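PDB 7BUG: terminal oxygenase component of carbazole from Janthinobacterium sp., which catalyses, as the oxygenase part of a multicomponent system, the angular dioxygenation of carbazole at C-9a and C-1, giving an unstable cis-hydrodiol that opens to 2'-aminobiphenyl-2,3-diol. Local coordinates for residues R72-S77 with T89-A94; D67-R72 with W95-E100; Y185-S190 with E327-D332; Q165-N170 with D332-R337. All blocks are in the same frame, centred on the assembly; numbering follows the deposited sequence.

Contact 1. Residues R72-S77 with T89-A94; sequences RGVQLS and TCWYHA. With FES (Fe2/s2 (inorganic) cluster), chain D.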
# COMPACT_ATOMS: atom_id res chain seq x y z
N ARG A 72 -19.87 8.82 15.75
CA ARG A 72 -18.41 8.48 15.68
C ARG A 72 -18.04 7.98 14.29
O ARG A 72 -16.91 7.46 14.10
CB ARG A 72 -18.00 7.52 16.79
CG ARG A 72 -18.34 8.00 18.20
CD ARG A 72 -17.76 9.33 18.65
NE ARG A 72 -16.30 9.34 18.50
CZ ARG A 72 -15.43 8.86 19.37
NH1 ARG A 72 -15.85 8.41 20.54
NH2 ARG A 72 -14.16 8.91 19.07
N GLY A 73 -18.91 8.07 13.30
CA GLY A 73 -18.56 7.83 11.89
C GLY A 73 -18.31 6.39 11.52
O GLY A 73 -17.65 6.14 10.52
N VAL A 74 -18.86 5.48 12.29
CA VAL A 74 -18.79 4.05 11.93
C VAL A 74 -19.76 3.74 10.79
O VAL A 74 -20.78 4.38 10.64
CB VAL A 74 -19.03 3.14 13.14
CG1 VAL A 74 -18.04 3.38 14.26
CG2 VAL A 74 -20.48 3.22 13.63
N GLN A 75 -19.48 2.70 10.02
CA GLN A 75 -20.51 2.12 9.12
C GLN A 75 -21.55 1.39 9.99
O GLN A 75 -21.21 0.47 10.75
CB GLN A 75 -19.85 1.20 8.10
CG GLN A 75 -19.23 2.00 6.96
CD GLN A 75 -18.53 1.10 5.97
OE1 GLN A 75 -17.29 0.91 6.02
NE2 GLN A 75 -19.29 0.52 5.05
N LEU A 76 -22.80 1.76 9.84
CA LEU A 76 -23.90 1.04 10.52
C LEU A 76 -23.90 -0.41 10.01
O LEU A 76 -24.31 -1.30 10.77
CB LEU A 76 -25.23 1.74 10.25
CG LEU A 76 -25.45 2.99 11.08
CD1 LEU A 76 -24.78 4.11 10.38
CD2 LEU A 76 -26.93 3.21 11.28
N SER A 77 -23.47 -0.65 8.78
CA SER A 77 -23.51 -1.99 8.15
C SER A 77 -22.57 -2.99 8.82
O SER A 77 -22.70 -4.21 8.54
CB SER A 77 -23.23 -1.89 6.71
OG SER A 77 -21.94 -1.34 6.45
N THR A 89 -30.88 1.32 13.72
CA THR A 89 -30.23 1.72 14.98
C THR A 89 -28.73 1.43 14.80
O THR A 89 -28.38 0.24 14.56
CB THR A 89 -30.84 0.93 16.16
OG1 THR A 89 -32.20 1.34 16.26
CG2 THR A 89 -30.09 1.14 17.45
N CYS A 90 -27.90 2.43 14.96
CA CYS A 90 -26.43 2.18 14.95
C CYS A 90 -26.12 1.18 16.05
O CYS A 90 -26.63 1.29 17.19
CB CYS A 90 -25.68 3.48 15.13
SG CYS A 90 -23.90 3.21 15.08
N TRP A 91 -25.25 0.24 15.77
CA TRP A 91 -24.84 -0.82 16.71
C TRP A 91 -23.99 -0.29 17.86
O TRP A 91 -23.81 -1.04 18.84
CB TRP A 91 -24.09 -1.90 15.94
CG TRP A 91 -22.96 -1.35 15.15
CD1 TRP A 91 -22.98 -0.97 13.83
CD2 TRP A 91 -21.63 -1.05 15.64
NE1 TRP A 91 -21.76 -0.49 13.46
CE2 TRP A 91 -20.93 -0.48 14.55
CE3 TRP A 91 -20.99 -1.18 16.86
CZ2 TRP A 91 -19.59 -0.09 14.65
CZ3 TRP A 91 -19.68 -0.75 16.98
CH2 TRP A 91 -18.99 -0.20 15.89
N TYR A 92 -23.45 0.92 17.76
CA TYR A 92 -22.43 1.35 18.73
C TYR A 92 -23.11 2.00 19.94
O TYR A 92 -22.91 1.52 21.05
CB TYR A 92 -21.41 2.24 18.02
CG TYR A 92 -20.04 2.33 18.66
CD1 TYR A 92 -19.72 1.75 19.87
CD2 TYR A 92 -19.06 3.12 18.04
CE1 TYR A 92 -18.45 1.87 20.44
CE2 TYR A 92 -17.81 3.29 18.61
CZ TYR A 92 -17.50 2.67 19.82
OH TYR A 92 -16.25 2.75 20.41
N HIS A 93 -23.81 3.12 19.73
CA HIS A 93 -24.48 3.84 20.84
C HIS A 93 -25.96 3.98 20.53
O HIS A 93 -26.60 4.78 21.15
CB HIS A 93 -23.85 5.18 21.19
CG HIS A 93 -22.36 5.15 21.18
ND1 HIS A 93 -21.61 5.28 20.02
CD2 HIS A 93 -21.49 5.06 22.21
CE1 HIS A 93 -20.33 5.20 20.35
NE2 HIS A 93 -20.22 5.07 21.69
N ALA A 94 -26.46 3.25 19.55
CA ALA A 94 -27.91 3.14 19.30
C ALA A 94 -28.56 4.46 18.88
O ALA A 94 -29.82 4.59 19.04
CB ALA A 94 -28.63 2.54 20.48
FE1 FES D . -23.28 5.29 15.87
FE2 FES D . -22.26 6.13 18.23
S1 FES D . -24.39 5.65 17.74
S2 FES D . -21.12 5.71 16.35
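The Rieske [2Fe-2S] site is formed by two loops, and 89-94 carries the half of its motif in which two residues separate cysteine from histidine. Cys90 SG binds FE1 at 2.3 Å and His93 ND1 binds FE2 at 2.1 Å; Cys69 and His71, with one residue between them, complete the two irons. Val74 fills the angle between the loops: its CG2 lies 3.6 Å from Trp91 CZ2 and also meets Cys90 SG, while CG1 rests against Tyr92 CD2. Trp91 is turned back toward 72-77 by a chi1 of 54°, which places CG between its own backbone N and carbonyl carbon. Its NE1 then gives a nearly straight hydrogen bond to Gln75 O (2.9 Å, 174° at the hydrogen), with the oxygen in the indole plane. Leu76 CD2 packs 3.8 Å from Cys90 CA. Tyr92 CD2 approaches the bridging sulfide S2, and Tyr92 N donates to Cys90 SG at 3.6 Å. Arg72 and His93 reach Glu176 and Asp180 of the second subunit. The N-H donated to the thiolate would be expected to stabilise negative charge on the sulfur and so favour the reduced cluster, while Val74 CG2 lies against that sulfur.

Contact 2. Residues D67-R72 with W95-E100; sequences DRCLHR and WTYRWE. With MG (magnesium ion), chain F; FES (Fe2/s2 (inorganic) cluster), chain D.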
# COMPACT_ATOMS: atom_id res chain seq x y z
N ASP A 67 -24.09 5.31 4.79
CA ASP A 67 -23.61 4.28 5.73
C ASP A 67 -22.47 4.85 6.57
O ASP A 67 -21.32 4.43 6.43
CB ASP A 67 -23.20 3.06 4.93
CG ASP A 67 -22.83 1.84 5.78
OD1 ASP A 67 -23.19 1.79 6.98
OD2 ASP A 67 -22.24 0.90 5.18
N ARG A 68 -22.77 5.86 7.38
CA ARG A 68 -21.74 6.56 8.20
C ARG A 68 -22.51 7.23 9.32
O ARG A 68 -23.21 8.24 9.05
CB ARG A 68 -20.90 7.56 7.42
CG ARG A 68 -19.76 8.11 8.27
CD ARG A 68 -18.80 9.05 7.56
NE ARG A 68 -19.59 10.18 7.17
CZ ARG A 68 -19.34 11.01 6.16
NH1 ARG A 68 -18.23 10.89 5.46
NH2 ARG A 68 -20.19 11.94 5.86
N CYS A 69 -22.46 6.67 10.52
CA CYS A 69 -23.15 7.25 11.69
C CYS A 69 -22.69 8.71 11.90
O CYS A 69 -21.50 9.00 11.81
CB CYS A 69 -22.93 6.40 12.92
SG CYS A 69 -23.97 6.93 14.30
N LEU A 70 -23.62 9.59 12.25
CA LEU A 70 -23.31 11.02 12.59
C LEU A 70 -22.43 11.14 13.82
O LEU A 70 -21.76 12.16 14.00
CB LEU A 70 -24.62 11.75 12.85
CG LEU A 70 -25.53 11.93 11.66
CD1 LEU A 70 -26.77 12.74 12.06
CD2 LEU A 70 -24.84 12.53 10.45
N HIS A 71 -22.47 10.17 14.72
CA HIS A 71 -21.83 10.27 16.05
C HIS A 71 -20.31 10.07 15.92
O HIS A 71 -19.54 11.04 15.99
CB HIS A 71 -22.54 9.27 16.98
CG HIS A 71 -21.99 9.23 18.33
ND1 HIS A 71 -21.90 8.03 19.02
CD2 HIS A 71 -21.49 10.20 19.12
CE1 HIS A 71 -21.39 8.27 20.22
NE2 HIS A 71 -21.14 9.65 20.30
N ARG A 72 -19.87 8.82 15.75
CA ARG A 72 -18.41 8.48 15.68
C ARG A 72 -18.04 7.98 14.29
O ARG A 72 -16.91 7.46 14.10
CB ARG A 72 -18.00 7.52 16.79
CG ARG A 72 -18.34 8.00 18.20
CD ARG A 72 -17.76 9.33 18.65
NE ARG A 72 -16.30 9.34 18.50
CZ ARG A 72 -15.43 8.86 19.37
NH1 ARG A 72 -15.85 8.41 20.54
NH2 ARG A 72 -14.16 8.91 19.07
N TRP A 95 -27.82 5.36 18.24
CA TRP A 95 -28.47 6.45 17.47
C TRP A 95 -29.35 5.82 16.40
O TRP A 95 -28.93 4.96 15.62
CB TRP A 95 -27.48 7.43 16.86
CG TRP A 95 -26.73 8.26 17.84
CD1 TRP A 95 -26.32 7.94 19.11
CD2 TRP A 95 -26.25 9.57 17.57
NE1 TRP A 95 -25.64 9.00 19.66
CE2 TRP A 95 -25.57 10.00 18.73
CE3 TRP A 95 -26.30 10.40 16.45
CZ2 TRP A 95 -24.93 11.24 18.78
CZ3 TRP A 95 -25.70 11.65 16.53
CH2 TRP A 95 -25.04 12.05 17.69
N THR A 96 -30.63 6.20 16.35
CA THR A 96 -31.64 5.57 15.50
C THR A 96 -32.16 6.58 14.48
O THR A 96 -32.60 7.70 14.87
CB THR A 96 -32.76 5.04 16.38
OG1 THR A 96 -32.18 4.06 17.24
CG2 THR A 96 -33.87 4.42 15.56
N TYR A 97 -32.16 6.17 13.21
CA TYR A 97 -32.49 7.03 12.06
C TYR A 97 -33.70 6.47 11.31
O TYR A 97 -33.85 5.27 11.14
CB TYR A 97 -31.29 7.11 11.12
CG TYR A 97 -30.01 7.54 11.81
CD1 TYR A 97 -29.69 8.88 11.91
CD2 TYR A 97 -29.08 6.60 12.24
CE1 TYR A 97 -28.50 9.30 12.46
CE2 TYR A 97 -27.89 7.00 12.82
CZ TYR A 97 -27.59 8.35 12.92
OH TYR A 97 -26.36 8.68 13.42
N ARG A 98 -34.54 7.38 10.85
CA ARG A 98 -35.62 7.00 9.91
C ARG A 98 -35.05 6.80 8.51
O ARG A 98 -34.39 7.70 8.02
CB ARG A 98 -36.71 8.07 9.92
CG ARG A 98 -37.37 8.20 11.29
CD ARG A 98 -38.70 8.89 11.07
NE ARG A 98 -38.51 10.27 10.75
CZ ARG A 98 -38.81 11.31 11.54
NH1 ARG A 98 -39.31 11.12 12.75
NH2 ARG A 98 -38.62 12.54 11.10
N TRP A 99 -35.37 5.70 7.85
CA TRP A 99 -35.01 5.51 6.44
C TRP A 99 -35.62 6.62 5.59
O TRP A 99 -35.01 6.99 4.59
CB TRP A 99 -35.46 4.13 5.96
CG TRP A 99 -34.68 3.00 6.53
CD1 TRP A 99 -34.98 2.20 7.61
CD2 TRP A 99 -33.41 2.54 6.02
NE1 TRP A 99 -34.00 1.27 7.78
CE2 TRP A 99 -33.04 1.43 6.81
CE3 TRP A 99 -32.59 2.90 4.96
CZ2 TRP A 99 -31.84 0.74 6.63
CZ3 TRP A 99 -31.42 2.19 4.75
CH2 TRP A 99 -31.09 1.08 5.52
N GLU A 100 -36.85 7.07 5.88
CA GLU A 100 -37.57 7.92 4.90
C GLU A 100 -36.93 9.30 4.80
O GLU A 100 -36.95 9.87 3.68
CB GLU A 100 -39.04 8.04 5.32
CG GLU A 100 -39.88 8.69 4.26
CD GLU A 100 -39.87 10.20 4.33
OE1 GLU A 100 -39.76 10.72 5.49
OE2 GLU A 100 -39.98 10.84 3.26
MG MG F . -36.33 9.98 1.69
FE1 FES D . -23.28 5.29 15.87
FE2 FES D . -22.26 6.13 18.23
S1 FES D . -24.39 5.65 17.74
S2 FES D . -21.12 5.71 16.35
O HOH W 1 -34.82 8.52 2.29
O HOH W 2 -37.96 11.34 1.49
O HOH W 3 -37.49 8.41 1.04
O HOH W 4 -35.44 10.13 -0.17
O HOH W 5 -35.13 11.59 2.38
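His71 and Trp95 lie almost flat on each other beside the Rieske cluster. The imidazole and the five-membered ring of the indole form an offset stack, centroids 4.6 Å apart and planes at 14°. The offset brings His71 CB over the middle of the indole six-membered ring, a CH-pi contact of 3.5 Å from CB to the Trp95 ring centroid. With CG anti to the backbone N (chi1 178°), the His71 ring extends past the indole so that ND1 can bind FE2 at 2.1 Å; its NE2 is hydrogen-bonded to Asp359 of the second subunit. Its other face is covered by Arg72 CG, so the ligand ring is held between an aliphatic chain and an indole. Trp95 CD1 also comes 3.3 Å from the bridging sulfide S1. Tyr97 arrives with the hydroxyl end of its ring: OH accepts a hydrogen bond from Leu70 N (3.1 Å, 151°) and lies 3.1 Å from Cys69 SG, the thiolate on FE1, which sits at the phenol's edge. Leu70 bridges the two aromatics, CB against Trp95 CZ3 and CD1 3.9 Å from Tyr97 CE1. Trp95 and Tyr97 are alternate residues of strand 95-98, the middle strand of a three-stranded antiparallel sheet, and both also pack on Leu104 of strand 104-107. The 67-72 loop follows strand 61-66, while Phe356 of the second subunit meets Trp95 and His71 edge-to-face.

Contact 3. Residues Y185-S190 with E327-D332; sequences YIHKDS and EGFNND. With FE2 (Fe (II) ion), chain E.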
# COMPACT_ATOMS: atom_id res chain seq x y z
N TYR A 185 -10.79 -3.89 -32.61
CA TYR A 185 -9.62 -4.76 -32.90
C TYR A 185 -9.47 -5.84 -31.82
O TYR A 185 -9.18 -7.01 -32.13
CB TYR A 185 -8.38 -3.90 -33.07
CG TYR A 185 -7.16 -4.68 -33.48
CD1 TYR A 185 -7.02 -5.12 -34.80
CD2 TYR A 185 -6.20 -5.04 -32.55
CE1 TYR A 185 -5.93 -5.89 -35.16
CE2 TYR A 185 -5.12 -5.83 -32.90
CZ TYR A 185 -4.99 -6.24 -34.21
OH TYR A 185 -3.92 -7.02 -34.59
N ILE A 186 -9.68 -5.50 -30.53
CA ILE A 186 -9.50 -6.49 -29.44
C ILE A 186 -10.53 -7.61 -29.50
O ILE A 186 -10.33 -8.60 -28.81
CB ILE A 186 -9.48 -5.81 -28.06
CG1 ILE A 186 -10.89 -5.46 -27.54
CG2 ILE A 186 -8.58 -4.59 -28.10
CD1 ILE A 186 -10.90 -4.92 -26.12
N HIS A 187 -11.66 -7.42 -30.21
CA HIS A 187 -12.79 -8.36 -30.23
C HIS A 187 -12.71 -9.32 -31.44
O HIS A 187 -13.60 -10.15 -31.57
CB HIS A 187 -14.10 -7.58 -30.23
CG HIS A 187 -14.30 -6.75 -29.00
ND1 HIS A 187 -14.39 -7.32 -27.76
CD2 HIS A 187 -14.55 -5.44 -28.83
CE1 HIS A 187 -14.63 -6.38 -26.86
NE2 HIS A 187 -14.72 -5.25 -27.49
N LYS A 188 -11.64 -9.22 -32.22
CA LYS A 188 -11.52 -9.93 -33.53
C LYS A 188 -11.55 -11.45 -33.32
O LYS A 188 -12.04 -12.14 -34.22
CB LYS A 188 -10.28 -9.44 -34.29
CG LYS A 188 -8.94 -9.81 -33.67
CD LYS A 188 -7.81 -9.02 -34.28
CE LYS A 188 -6.46 -9.38 -33.69
NZ LYS A 188 -6.33 -8.90 -32.27
N ASP A 189 -11.17 -11.97 -32.18
CA ASP A 189 -11.17 -13.44 -31.91
C ASP A 189 -12.31 -13.85 -30.99
O ASP A 189 -12.30 -15.00 -30.50
CB ASP A 189 -9.84 -13.91 -31.31
CG ASP A 189 -8.63 -13.65 -32.20
OD1 ASP A 189 -8.81 -13.79 -33.41
OD2 ASP A 189 -7.54 -13.30 -31.66
N SER A 190 -13.31 -12.99 -30.74
CA SER A 190 -14.40 -13.33 -29.80
C SER A 190 -15.23 -14.50 -30.33
O SER A 190 -15.53 -14.49 -31.49
CB SER A 190 -15.32 -12.16 -29.52
OG SER A 190 -16.36 -12.59 -28.65
N GLU A 327 -20.28 -11.92 -21.35
CA GLU A 327 -19.01 -12.48 -20.84
C GLU A 327 -18.04 -12.67 -21.99
O GLU A 327 -16.99 -12.02 -22.01
CB GLU A 327 -19.31 -13.74 -20.04
CG GLU A 327 -20.00 -13.44 -18.74
CD GLU A 327 -20.68 -14.60 -18.04
OE1 GLU A 327 -20.61 -15.73 -18.54
OE2 GLU A 327 -21.30 -14.37 -16.99
N GLY A 328 -18.38 -13.49 -22.99
CA GLY A 328 -17.45 -13.95 -24.04
C GLY A 328 -17.03 -12.88 -25.05
O GLY A 328 -16.06 -13.09 -25.80
N PHE A 329 -17.73 -11.75 -25.12
CA PHE A 329 -17.26 -10.62 -25.94
C PHE A 329 -16.66 -9.54 -25.03
O PHE A 329 -15.51 -9.06 -25.26
CB PHE A 329 -18.42 -10.09 -26.79
CG PHE A 329 -18.09 -9.03 -27.77
CD1 PHE A 329 -17.66 -9.34 -29.05
CD2 PHE A 329 -18.22 -7.69 -27.42
CE1 PHE A 329 -17.43 -8.33 -29.98
CE2 PHE A 329 -17.92 -6.70 -28.34
CZ PHE A 329 -17.52 -7.01 -29.61
N ASN A 330 -17.40 -9.16 -23.98
CA ASN A 330 -16.95 -7.98 -23.17
C ASN A 330 -15.84 -8.30 -22.17
O ASN A 330 -15.23 -7.36 -21.66
CB ASN A 330 -18.10 -7.26 -22.45
CG ASN A 330 -19.01 -6.56 -23.42
OD1 ASN A 330 -20.21 -6.81 -23.40
ND2 ASN A 330 -18.49 -5.68 -24.27
N ASN A 331 -15.55 -9.59 -21.89
CA ASN A 331 -14.42 -9.90 -21.01
C ASN A 331 -13.13 -9.27 -21.55
O ASN A 331 -12.32 -8.84 -20.71
CB ASN A 331 -14.25 -11.41 -20.81
CG ASN A 331 -15.12 -11.98 -19.73
OD1 ASN A 331 -15.82 -11.27 -18.98
ND2 ASN A 331 -15.08 -13.30 -19.62
N ASP A 332 -12.94 -9.15 -22.86
CA ASP A 332 -11.71 -8.53 -23.42
C ASP A 332 -11.70 -7.02 -23.10
O ASP A 332 -10.66 -6.47 -22.93
CB ASP A 332 -11.52 -8.80 -24.90
CG ASP A 332 -11.13 -10.26 -25.19
OD1 ASP A 332 -10.34 -10.85 -24.39
OD2 ASP A 332 -11.67 -10.80 -26.15
FE FE2 E . -15.37 -3.51 -26.46
O HOH W 6 -13.87 -10.06 -27.26
O HOH W 7 -17.07 -3.31 -27.05
O HOH W 8 -16.23 -1.84 -25.32
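His187 and Phe329 bury the most surface here and lie face to face, ring centroids 3.8 Å apart and planes at 13°. The overlap is nearly complete: Phe329 CE2 lies over the centre of the imidazole and His187 ND1 over the centre of the phenyl ring, with His187 CG 3.3 Å from Phe329 CZ. Ile186 CG1 covers the opposite face of the imidazole, which is thus held flat between phenyl and aliphatic carbon while NE2 binds the iron(II) ion at 2.1 Å. This is the mononuclear iron site of a Rieske oxygenase, a facial triad of two histidines and one carboxylate, here His183, His187 and Asp333, with two waters also on the metal. At the other end of the imidazole, in its plane, ND1 donates to water 6 at 2.8 Å. The same water donates to Phe329 O and, at 2.6 Å, to Asp332 OD2, a second shell that fixes the rotation of the ligand ring and would be expected to enrich its electron density. Asp332 OD1 accepts a hydrogen bond from Trp335 NE1, and Ile186 CD1 lies 3.6 Å from Asp332 O. Ser190 OG, swung away from the serine's own N by a chi1 of 178°, donates to Gly328 O at 2.9 Å in one of two conformers of that glycine; the same OG lies at the edge of the Phe329 ring and caps helix 191-195 through Leu192 N.

Contact 4. Residues Q165-N170 with D332-R337; sequences QIIKSN and DDIWAR. With FE2 (Fe (II) ion), chain E.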
# COMPACT_ATOMS: atom_id res chain seq x y z
N GLN A 165 -20.68 -6.26 -12.24
CA GLN A 165 -19.48 -6.68 -11.49
C GLN A 165 -18.60 -5.47 -11.20
O GLN A 165 -18.83 -4.39 -11.75
CB GLN A 165 -18.73 -7.76 -12.24
CG GLN A 165 -18.16 -7.25 -13.52
CD GLN A 165 -17.70 -8.39 -14.41
OE1 GLN A 165 -18.29 -8.68 -15.44
NE2 GLN A 165 -16.59 -8.97 -14.01
N ILE A 166 -17.69 -5.67 -10.29
CA ILE A 166 -16.76 -4.59 -9.83
C ILE A 166 -15.46 -4.79 -10.60
O ILE A 166 -14.91 -5.92 -10.57
CB ILE A 166 -16.56 -4.65 -8.33
CG1 ILE A 166 -17.88 -4.34 -7.61
CG2 ILE A 166 -15.47 -3.72 -7.87
CD1 ILE A 166 -17.80 -4.49 -6.12
N ILE A 167 -14.99 -3.73 -11.22
CA ILE A 167 -13.80 -3.75 -12.09
C ILE A 167 -12.80 -2.74 -11.55
O ILE A 167 -13.18 -1.60 -11.28
CB ILE A 167 -14.14 -3.47 -13.56
CG1 ILE A 167 -15.19 -4.43 -14.12
CG2 ILE A 167 -12.88 -3.46 -14.43
CD1 ILE A 167 -14.85 -5.89 -14.01
N LYS A 168 -11.52 -3.14 -11.48
CA LYS A 168 -10.49 -2.24 -10.93
C LYS A 168 -9.89 -1.35 -12.03
O LYS A 168 -8.71 -1.52 -12.44
CB LYS A 168 -9.41 -3.09 -10.22
CG LYS A 168 -9.95 -3.86 -9.04
CD LYS A 168 -9.00 -4.90 -8.48
CE LYS A 168 -9.74 -6.06 -7.84
NZ LYS A 168 -8.80 -7.07 -7.31
N SER A 169 -10.67 -0.42 -12.56
CA SER A 169 -10.13 0.72 -13.32
C SER A 169 -11.00 1.91 -12.98
O SER A 169 -12.18 1.75 -12.57
CB SER A 169 -10.08 0.53 -14.79
OG SER A 169 -11.33 0.82 -15.42
N ASN A 170 -10.43 3.08 -13.15
CA ASN A 170 -11.25 4.31 -13.08
C ASN A 170 -12.37 4.20 -14.10
O ASN A 170 -12.18 3.70 -15.22
CB ASN A 170 -10.37 5.53 -13.31
CG ASN A 170 -11.10 6.84 -13.21
OD1 ASN A 170 -11.60 7.35 -14.21
ND2 ASN A 170 -11.24 7.29 -11.98
N ASP A 332 -12.94 -9.15 -22.86
CA ASP A 332 -11.71 -8.53 -23.42
C ASP A 332 -11.70 -7.02 -23.10
O ASP A 332 -10.66 -6.47 -22.93
CB ASP A 332 -11.52 -8.80 -24.90
CG ASP A 332 -11.13 -10.26 -25.19
OD1 ASP A 332 -10.34 -10.85 -24.39
OD2 ASP A 332 -11.67 -10.80 -26.15
N ASP A 333 -12.87 -6.39 -22.99
CA ASP A 333 -12.92 -4.96 -22.58
C ASP A 333 -12.38 -4.81 -21.17
O ASP A 333 -11.79 -3.75 -20.87
CB ASP A 333 -14.35 -4.44 -22.65
CG ASP A 333 -14.81 -4.28 -24.09
OD1 ASP A 333 -14.06 -3.70 -24.92
OD2 ASP A 333 -15.86 -4.78 -24.38
N ILE A 334 -12.66 -5.78 -20.31
CA ILE A 334 -12.27 -5.70 -18.88
C ILE A 334 -10.74 -5.61 -18.77
O ILE A 334 -10.22 -4.66 -18.13
CB ILE A 334 -12.86 -6.85 -18.08
CG1 ILE A 334 -14.39 -6.70 -18.03
CG2 ILE A 334 -12.23 -6.90 -16.69
CD1 ILE A 334 -15.06 -7.84 -17.33
N TRP A 335 -10.01 -6.50 -19.44
CA TRP A 335 -8.54 -6.46 -19.26
C TRP A 335 -7.96 -5.27 -20.07
O TRP A 335 -6.93 -4.72 -19.66
CB TRP A 335 -7.89 -7.83 -19.47
CG TRP A 335 -7.99 -8.39 -20.84
CD1 TRP A 335 -8.83 -9.39 -21.26
CD2 TRP A 335 -7.18 -8.02 -21.96
NE1 TRP A 335 -8.63 -9.62 -22.59
CE2 TRP A 335 -7.62 -8.82 -23.04
CE3 TRP A 335 -6.11 -7.14 -22.17
CZ2 TRP A 335 -7.03 -8.73 -24.31
CZ3 TRP A 335 -5.53 -7.06 -23.41
CH2 TRP A 335 -5.97 -7.87 -24.45
N ALA A 336 -8.61 -4.80 -21.14
CA ALA A 336 -8.19 -3.57 -21.85
C ALA A 336 -8.24 -2.39 -20.86
O ALA A 336 -7.29 -1.60 -20.80
CB ALA A 336 -9.03 -3.27 -23.05
N ARG A 337 -9.35 -2.24 -20.14
CA ARG A 337 -9.46 -1.13 -19.15
C ARG A 337 -8.32 -1.22 -18.14
O ARG A 337 -7.70 -0.19 -17.82
CB ARG A 337 -10.79 -1.20 -18.39
CG ARG A 337 -11.98 -0.96 -19.28
CD ARG A 337 -13.23 -1.32 -18.53
NE ARG A 337 -14.27 -1.50 -19.48
CZ ARG A 337 -15.42 -2.05 -19.18
NH1 ARG A 337 -15.75 -2.27 -17.92
NH2 ARG A 337 -16.26 -2.32 -20.15
FE FE2 E . -15.37 -3.51 -26.46
O HOH W 7 -17.07 -3.31 -27.05
O HOH W 8 -16.23 -1.84 -25.32
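This is helix-on-sheet packing in the catalytic domain, which belongs to the Bet v 1-like superfamily: helix 331-344 lies against the end of strand 158-167. The axes of strand 165-167 and of the helical segment 332-337 pass 10.6 Å apart and run in roughly the same direction, at 30°. Ile334 occupies the middle of the contact. Its CD1 meets Ile167 CD1 at 3.9 Å, and Ile334 CG2 is equally near Ile167 CD1, the two side chains crossing at about a right angle. Gln165 and Ile334 approach each other from opposite directions, the amide NE2 of Gln165 3.8 Å from Ile334 CD1. A chi1 of 66° and an extended chain beyond CG carry the amide that far. One turn on, Arg337 lays its aliphatic base on Ser169, CB 3.6 Å from Ser169 OG; this hydroxyl donates to Asn170 O at 3.0 Å, so its proton points elsewhere than the helix. The rest of the arginine is extended; its guanidinium makes a cation-pi contact with Tyr296, and NH1 a weak hydrogen bond to His294. On another side of the helix Asp333 grips the iron(II) ion with both carboxylate oxygens, OD1 at 2.0 Å and OD2 at 2.5 Å. Strand 158-167 is an outermost strand of the seven-stranded antiparallel sheet, paired with 293-303; helix 171-179 packs on Asp333 and Arg337, and Trp335 meets Trp91 of the third subunit.

Overall arrangement
Contacts 1 and 2 together supply the four protein ligands of the Rieske cluster and share Arg72, with centres 7 Å apart; His71 and His93 meet at FE2, Cys69 and Cys90 at FE1. Contacts 3 and 4 share Asp332 and helix 331-344, centres 13 Å apart, and converge on the mononuclear iron, where His187 NE2 and Asp333 OD1 lie 3.1 Å from each other. Within one chain the two metal centres belong to separate domains: contacts 1 and 3 are about 45 Å apart between centres. In the trimer the cluster domain of one subunit packs on the catalytic domain of another, which probably brings cluster and iron close, consistent with electron transfer across the interface.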